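Local coordinates for ORF10 (Moritella marina, PDB 6RIW), which probably condenses acyl units during chain elongation through this ketosynthase-chain length factor didomain, one part of a polyunsaturated fatty acid synthase, at residues 134-139 with 698-703. Numbering follows the deposited sequence.
Sequences MPLYHQ and SIENIT
The Tyr137 ring meets Glu700 at its hydroxyl edge: carboxylate oxygen OE2 lies in the ring plane, and the carboxylate is turned 58° from that plane. Tyr137 OH donates to Glu700 OE2 at 2.5 Å, a short bond that uses the anti lone pair, the one turned away from the other carboxylate oxygen. Glu700 OE2 also lies 3.2 Å from Tyr137 CE1, beside the hydroxyl. A bend in the Glu700 chain, chi2 91°, brings the carboxylate close to the tyrosine hydroxyl, although the CB does not head that way. Gln590 NE2 gives OE2 a second hydrogen bond, and helix 589-595 also packs against Tyr137.

Next to this polar pair, Leu136 reaches across with its two methyl branches. Leu136 CD2 comes to 4.1 Å from Ile699 CD1. The same Leu136 CD2 is 3.8 Å from Thr703 OG1, while Leu136 CD1 packs on Glu700 CG at 4.2 Å. Thr703 OG1 merely packs against the leucine methyls, because its bond goes to Ile699 O at 2.8 Å, from above the carbonyl plane. Ile699 O also accepts the backbone bond from Thr703 N. Ser698 caps this helix, its OG accepting from Asn701 N at 3.0 Å.

Were Glu700 replaced by an alanine, the Tyr137 hydroxyl and the Gln590 amide would probably lose their shared acceptor, and a gap would open beside Leu136 CD1. The axes of the short helical segments 134-139 and 699-703 come to 11.1 Å, their N-to-C directions 127° apart, and join the N-terminal ketosynthase-family region to the second such region of the didomain. With five buried residues touching, the interface combines modest apolar packing with one buried acceptor gripped by two donors, an arrangement likely to stabilise a negative charge on Glu700.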
loop_
_atom_site.group_PDB
_atom_site.type_symbol
_atom_site.label_atom_id
_atom_site.label_comp_id
_atom_site.label_asym_id
_atom_site.label_seq_id
_atom_site.Cartn_x
_atom_site.Cartn_y
_atom_site.Cartn_z
ATOM N N MET A 134 1.110 -17.057 -10.733
ATOM C CA MET A 134 0.101 -17.985 -11.251
ATOM C C MET A 134 0.649 -19.375 -11.569
ATOM O O MET A 134 -0.066 -20.361 -11.312
ATOM C CB MET A 134 -0.556 -17.404 -12.516
ATOM C CG MET A 134 -1.496 -16.246 -12.322
ATOM S SD MET A 134 -2.632 -16.357 -10.910
ATOM C CE MET A 134 -2.902 -14.605 -10.612
ATOM N N PRO A 135 1.843 -19.538 -12.143
ATOM C CA PRO A 135 2.289 -20.898 -12.480
ATOM C C PRO A 135 2.452 -21.798 -11.267
ATOM O O PRO A 135 2.368 -23.015 -11.424
ATOM C CB PRO A 135 3.630 -20.668 -13.188
ATOM C CG PRO A 135 3.550 -19.297 -13.720
ATOM C CD PRO A 135 2.796 -18.527 -12.650
ATOM N N LEU A 136 2.690 -21.246 -10.071
ATOM C CA LEU A 136 2.708 -22.077 -8.864
ATOM C C LEU A 136 1.396 -22.844 -8.723
ATOM O O LEU A 136 1.388 -24.075 -8.639
ATOM C CB LEU A 136 2.919 -21.217 -7.619
ATOM C CG LEU A 136 4.244 -20.462 -7.476
ATOM C CD1 LEU A 136 4.128 -19.369 -6.389
ATOM C CD2 LEU A 136 5.329 -21.472 -7.140
ATOM N N TYR A 137 0.277 -22.120 -8.667
ATOM C CA TYR A 137 -1.007 -22.779 -8.419
ATOM C C TYR A 137 -1.410 -23.642 -9.599
ATOM O O TYR A 137 -1.995 -24.721 -9.418
ATOM C CB TYR A 137 -2.107 -21.758 -8.150
ATOM C CG TYR A 137 -1.615 -20.506 -7.472
ATOM C CD1 TYR A 137 -0.918 -20.595 -6.262
ATOM C CD2 TYR A 137 -1.852 -19.239 -8.037
ATOM C CE1 TYR A 137 -0.433 -19.459 -5.637
ATOM C CE2 TYR A 137 -1.391 -18.089 -7.420
ATOM C CZ TYR A 137 -0.696 -18.206 -6.211
ATOM O OH TYR A 137 -0.216 -17.078 -5.591
ATOM N N HIS A 138 -1.144 -23.170 -10.814
ATOM C CA HIS A 138 -1.711 -23.836 -11.984
ATOM C C HIS A 138 -0.913 -25.068 -12.384
ATOM O O HIS A 138 -1.493 -26.020 -12.919
ATOM C CB HIS A 138 -1.856 -22.815 -13.130
ATOM C CG HIS A 138 -2.866 -21.749 -12.822
ATOM N ND1 HIS A 138 -2.828 -20.483 -13.374
ATOM C CD2 HIS A 138 -3.935 -21.763 -11.986
ATOM C CE1 HIS A 138 -3.846 -19.775 -12.906
ATOM N NE2 HIS A 138 -4.529 -20.530 -12.059
ATOM N N GLN A 139 0.381 -25.126 -12.059
ATOM C CA GLN A 139 1.081 -26.395 -12.227
ATOM C C GLN A 139 0.483 -27.455 -11.316
ATOM O O GLN A 139 0.326 -28.617 -11.716
ATOM C CB GLN A 139 2.583 -26.245 -11.941
ATOM C CG GLN A 139 3.386 -27.564 -12.190
ATOM C CD GLN A 139 3.496 -27.913 -13.675
ATOM O OE1 GLN A 139 3.491 -29.093 -14.065
ATOM N NE2 GLN A 139 3.585 -26.889 -14.508
ATOM N N SER A 698 5.166 -17.451 3.022
ATOM C CA SER A 698 4.354 -17.988 1.922
ATOM C C SER A 698 5.236 -18.542 0.806
ATOM O O SER A 698 6.385 -18.140 0.634
ATOM C CB SER A 698 3.453 -16.897 1.334
ATOM O OG SER A 698 4.262 -15.826 0.864
ATOM N N ILE A 699 4.669 -19.452 0.001
ATOM C CA ILE A 699 5.457 -19.925 -1.130
ATOM C C ILE A 699 5.715 -18.782 -2.107
ATOM O O ILE A 699 6.761 -18.741 -2.774
ATOM C CB ILE A 699 4.783 -21.127 -1.821
ATOM C CG1 ILE A 699 5.775 -21.785 -2.792
ATOM C CG2 ILE A 699 3.432 -20.708 -2.494
ATOM C CD1 ILE A 699 5.297 -23.132 -3.394
ATOM N N GLU A 700 4.792 -17.829 -2.191
ATOM C CA GLU A 700 4.996 -16.695 -3.093
ATOM C C GLU A 700 6.190 -15.861 -2.654
ATOM O O GLU A 700 6.993 -15.420 -3.490
ATOM C CB GLU A 700 3.743 -15.826 -3.140
ATOM C CG GLU A 700 2.549 -16.504 -3.799
ATOM C CD GLU A 700 1.649 -17.275 -2.833
ATOM O OE1 GLU A 700 2.095 -17.629 -1.706
ATOM O OE2 GLU A 700 0.487 -17.545 -3.210
ATOM N N ASN A 701 6.325 -15.624 -1.347
ATOM C CA ASN A 701 7.482 -14.851 -0.912
ATOM C C ASN A 701 8.776 -15.623 -1.080
ATOM O O ASN A 701 9.797 -15.037 -1.441
ATOM C CB ASN A 701 7.365 -14.384 0.532
ATOM C CG ASN A 701 8.483 -13.413 0.884
ATOM O OD1 ASN A 701 8.578 -12.336 0.280
ATOM N ND2 ASN A 701 9.351 -13.793 1.814
ATOM N N ILE A 702 8.778 -16.930 -0.814
ATOM C CA ILE A 702 10.015 -17.680 -1.018
ATOM C C ILE A 702 10.421 -17.628 -2.495
ATOM O O ILE A 702 11.592 -17.376 -2.836
ATOM C CB ILE A 702 9.874 -19.131 -0.507
ATOM C CG1 ILE A 702 10.299 -19.267 0.959
ATOM C CG2 ILE A 702 10.882 -20.042 -1.265
ATOM C CD1 ILE A 702 9.558 -18.378 1.930
ATOM N N THR A 703 9.452 -17.831 -3.386
ATOM C CA THR A 703 9.664 -17.693 -4.830
ATOM C C THR A 703 10.246 -16.330 -5.196
ATOM O O THR A 703 11.234 -16.236 -5.938
ATOM C CB THR A 703 8.323 -17.884 -5.554
ATOM O OG1 THR A 703 7.827 -19.196 -5.298
ATOM C CG2 THR A 703 8.484 -17.697 -7.064
#